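Side-chain contact in flagellar pocket-related cytoskeletal protein (Trypanosoma brucei, PDB 6SJQ), which is a cytoskeletal component of the trypanosome flagellar pocket collar, probably calcium-binding as a whole, represented here by its ubiquitin-fold N-terminal domain: residues A[12-17]-A[43-48]. Numbering follows the deposited sequence.
Sequences ADIFNN and SNEISL
The phenyl ring of F15 presents its edge to the last turn of helix 31-49: the carbonyl O of I46 lies close to the ring plane, 3.8 Å from CE2, without a hydrogen bond. The CG2 methyl of I46 approaches F15 CZ obliquely, 4.2 Å away and well off the ring plane. Around the ring, P51 and R49 also touch F15, and the H99 ring meets it with the planes inclined at about 55°. One residue earlier, with CG1 turned beside the backbone N (chi1 -50°), the CG2 methyl of I14 stands anti to that N and abuts I46 CG1 at 3.9 Å, and the two isoleucine side chains cross at about a right angle. The same I14 methyl also lies 4.3 Å from E45 CG, so the glutamate contributes its aliphatic part here while its OE2 is held in a salt bridge by R49. The contact is small, mostly apolar and largely buried. A type I' turn from I14 to N17, closed by paired backbone bonds between I14 and N17, places I14 and F15 in succession against the helix. This is the hairpin joining strands 6-14 and 17-25, packed on the C-terminal end of the helix that crosses the sheet, as in the beta-grasp of a ubiquitin fold.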
ATOM      1  N   ALA A  12       2.400   0.770   3.692  1.00 11.39           N
ATOM      2  CA  ALA A  12       3.297   1.859   3.311  1.00 13.73           C
ATOM      3  C   ALA A  12       3.601   2.728   4.524  1.00 12.03           C
ATOM      4  O   ALA A  12       2.898   2.660   5.540  1.00 15.63           O
ATOM      5  CB  ALA A  12       2.678   2.717   2.191  1.00 14.18           C
ATOM      6  N   ASP A  13       4.638   3.549   4.410  1.00 13.26           N
ATOM      7  CA  ASP A  13       4.905   4.534   5.450  1.00 14.91           C
ATOM      8  C   ASP A  13       4.291   5.876   5.098  1.00 14.80           C
ATOM      9  O   ASP A  13       4.680   6.503   4.115  1.00 17.41           O
ATOM     10  CB  ASP A  13       6.403   4.650   5.722  1.00 17.39           C
ATOM     11  CG  ASP A  13       6.917   3.477   6.531  1.00 33.41           C
ATOM     12  OD1 ASP A  13       6.544   3.376   7.717  1.00 28.69           O
ATOM     13  OD2 ASP A  13       7.663   2.636   5.983  1.00 26.28           O
ATOM     14  N   ILE A  14       3.315   6.300   5.898  1.00 14.00           N
ATOM     15  CA  ILE A  14       2.641   7.579   5.664  1.00 16.34           C
ATOM     16  C   ILE A  14       2.811   8.509   6.878  1.00 16.49           C
ATOM     17  O   ILE A  14       2.346   8.205   7.978  1.00 15.57           O
ATOM     18  CB  ILE A  14       1.134   7.373   5.374  1.00 19.03           C
ATOM     19  CG1 ILE A  14       0.907   6.308   4.272  1.00 17.22           C
ATOM     20  CG2 ILE A  14       0.463   8.703   5.049  1.00 13.92           C
ATOM     21  CD1 ILE A  14       1.260   6.724   2.844  1.00 14.06           C
ATOM     22  N   PHE A  15       3.466   9.642   6.662  1.00 15.75           N
ATOM     23  CA  PHE A  15       3.825  10.581   7.747  1.00 17.52           C
ATOM     24  C   PHE A  15       4.391   9.910   8.988  1.00 21.68           C
ATOM     25  O   PHE A  15       3.910  10.158  10.090  1.00 24.46           O
ATOM     26  CB  PHE A  15       2.614  11.414   8.176  1.00 17.10           C
ATOM     27  CG  PHE A  15       2.073  12.285   7.100  1.00 16.78           C
ATOM     28  CD1 PHE A  15       2.838  13.312   6.575  1.00 16.18           C
ATOM     29  CD2 PHE A  15       0.791  12.093   6.624  1.00 12.92           C
ATOM     30  CE1 PHE A  15       2.339  14.131   5.570  1.00 14.61           C
ATOM     31  CE2 PHE A  15       0.270  12.918   5.625  1.00 12.80           C
ATOM     32  CZ  PHE A  15       1.046  13.934   5.093  1.00 17.72           C
ATOM     33  N   ASN A  16       5.385   9.050   8.816  1.00 22.27           N
ATOM     34  CA  ASN A  16       6.002   8.385   9.974  1.00 35.36           C
ATOM     35  C   ASN A  16       5.096   7.426  10.765  1.00 34.52           C
ATOM     36  O   ASN A  16       5.361   7.145  11.936  1.00 26.61           O
ATOM     37  CB  ASN A  16       6.631   9.414  10.934  1.00 49.93           C
ATOM     38  CG  ASN A  16       7.973   9.929  10.453  1.00 60.13           C
ATOM     39  OD1 ASN A  16       8.807   9.167   9.957  1.00 65.22           O
ATOM     40  ND2 ASN A  16       8.197  11.231  10.616  1.00 64.06           N
ATOM     41  N   ASN A  17       4.028   6.937  10.141  1.00 25.06           N
ATOM     42  CA  ASN A  17       3.295   5.794  10.689  1.00 20.58           C
ATOM     43  C   ASN A  17       3.255   4.712   9.627  1.00 18.92           C
ATOM     44  O   ASN A  17       3.110   5.020   8.451  1.00 16.62           O
ATOM     45  CB  ASN A  17       1.869   6.185  11.073  1.00 24.87           C
ATOM     46  CG  ASN A  17       1.822   7.187  12.207  1.00 44.12           C
ATOM     47  OD1 ASN A  17       1.454   8.347  12.013  1.00 52.63           O
ATOM     48  ND2 ASN A  17       2.202   6.746  13.402  1.00 41.49           N
ATOM     49  N   SER A  43      -3.458   7.621  -1.188  1.00  9.30           N
ATOM     50  CA  SER A  43      -3.666   9.047  -1.457  1.00  8.55           C
ATOM     51  C   SER A  43      -4.787   9.519  -0.565  1.00 13.20           C
ATOM     52  O   SER A  43      -4.714  10.625  -0.015  1.00 12.71           O
ATOM     53  CB  SER A  43      -3.996   9.337  -2.916  1.00 12.09           C
ATOM     54  OG  SER A  43      -2.868   9.128  -3.754  1.00 13.66           O
ATOM     55  N   ASN A  44      -5.807   8.679  -0.393  1.00 10.72           N
ATOM     56  CA  ASN A  44      -6.898   9.012   0.527  1.00 13.99           C
ATOM     57  C   ASN A  44      -6.415   9.120   1.960  1.00 12.80           C
ATOM     58  O   ASN A  44      -6.841  10.020   2.689  1.00 14.50           O
ATOM     59  CB  ASN A  44      -8.057   8.026   0.423  1.00 14.12           C
ATOM     60  CG  ASN A  44      -8.852   8.214  -0.853  1.00 15.90           C
ATOM     61  OD1 ASN A  44      -8.755   9.267  -1.504  1.00 16.37           O
ATOM     62  ND2 ASN A  44      -9.642   7.201  -1.225  1.00 14.07           N
ATOM     63  N   GLU A  45      -5.514   8.220   2.359  1.00 11.74           N
ATOM     64  CA  GLU A  45      -4.919   8.281   3.695  1.00 12.39           C
ATOM     65  C   GLU A  45      -4.089   9.555   3.877  1.00 15.64           C
ATOM     66  O   GLU A  45      -4.218  10.232   4.898  1.00 15.13           O
ATOM     67  CB  GLU A  45      -4.093   7.013   3.974  1.00 13.91           C
ATOM     68  CG  GLU A  45      -3.448   6.967   5.358  1.00 15.23           C
ATOM     69  CD  GLU A  45      -4.415   6.631   6.472  1.00 14.44           C
ATOM     70  OE1 GLU A  45      -5.632   6.480   6.216  1.00 18.90           O
ATOM     71  OE2 GLU A  45      -3.956   6.501   7.626  1.00 15.78           O
ATOM     72  N   ILE A  46      -3.241   9.894   2.901  1.00 12.83           N
ATOM     73  CA  ILE A  46      -2.519  11.167   2.948  1.00 14.99           C
ATOM     74  C   ILE A  46      -3.449  12.371   3.133  1.00 13.44           C
ATOM     75  O   ILE A  46      -3.187  13.223   3.993  1.00 14.14           O
ATOM     76  CB  ILE A  46      -1.642  11.397   1.699  1.00 12.70           C
ATOM     77  CG1 ILE A  46      -0.474  10.404   1.697  1.00 12.91           C
ATOM     78  CG2 ILE A  46      -1.130  12.862   1.636  1.00 12.95           C
ATOM     79  CD1 ILE A  46       0.289  10.392   0.344  1.00 11.25           C
ATOM     80  N   SER A  47      -4.531  12.433   2.355  1.00 11.62           N
ATOM     81  CA  SER A  47      -5.457  13.568   2.438  0.58 13.08           C
ATOM     82  C   SER A  47      -6.061  13.688   3.832  1.00 15.89           C
ATOM     83  O   SER A  47      -6.181  14.805   4.376  1.00 16.55           O
ATOM     84  CB  SER A  47      -6.583  13.431   1.418  0.58 14.76           C
ATOM     85  OG  SER A  47      -7.103  14.712   1.118  0.58 23.17           O
ATOM     86  N   LEU A  48      -6.439  12.549   4.397  1.00 13.08           N
ATOM     87  CA  LEU A  48      -7.030  12.483   5.729  1.00 11.70           C
ATOM     88  C   LEU A  48      -6.038  12.917   6.807  1.00 15.41           C
ATOM     89  O   LEU A  48      -6.399  13.661   7.729  1.00 14.93           O
ATOM     90  CB  LEU A  48      -7.456  11.042   6.017  1.00 13.92           C
ATOM     91  CG  LEU A  48      -7.908  10.842   7.461  1.00 17.75           C
ATOM     92  CD1 LEU A  48      -9.172  11.654   7.742  1.00 24.10           C
ATOM     93  CD2 LEU A  48      -8.132   9.386   7.730  1.00 14.90           C
TER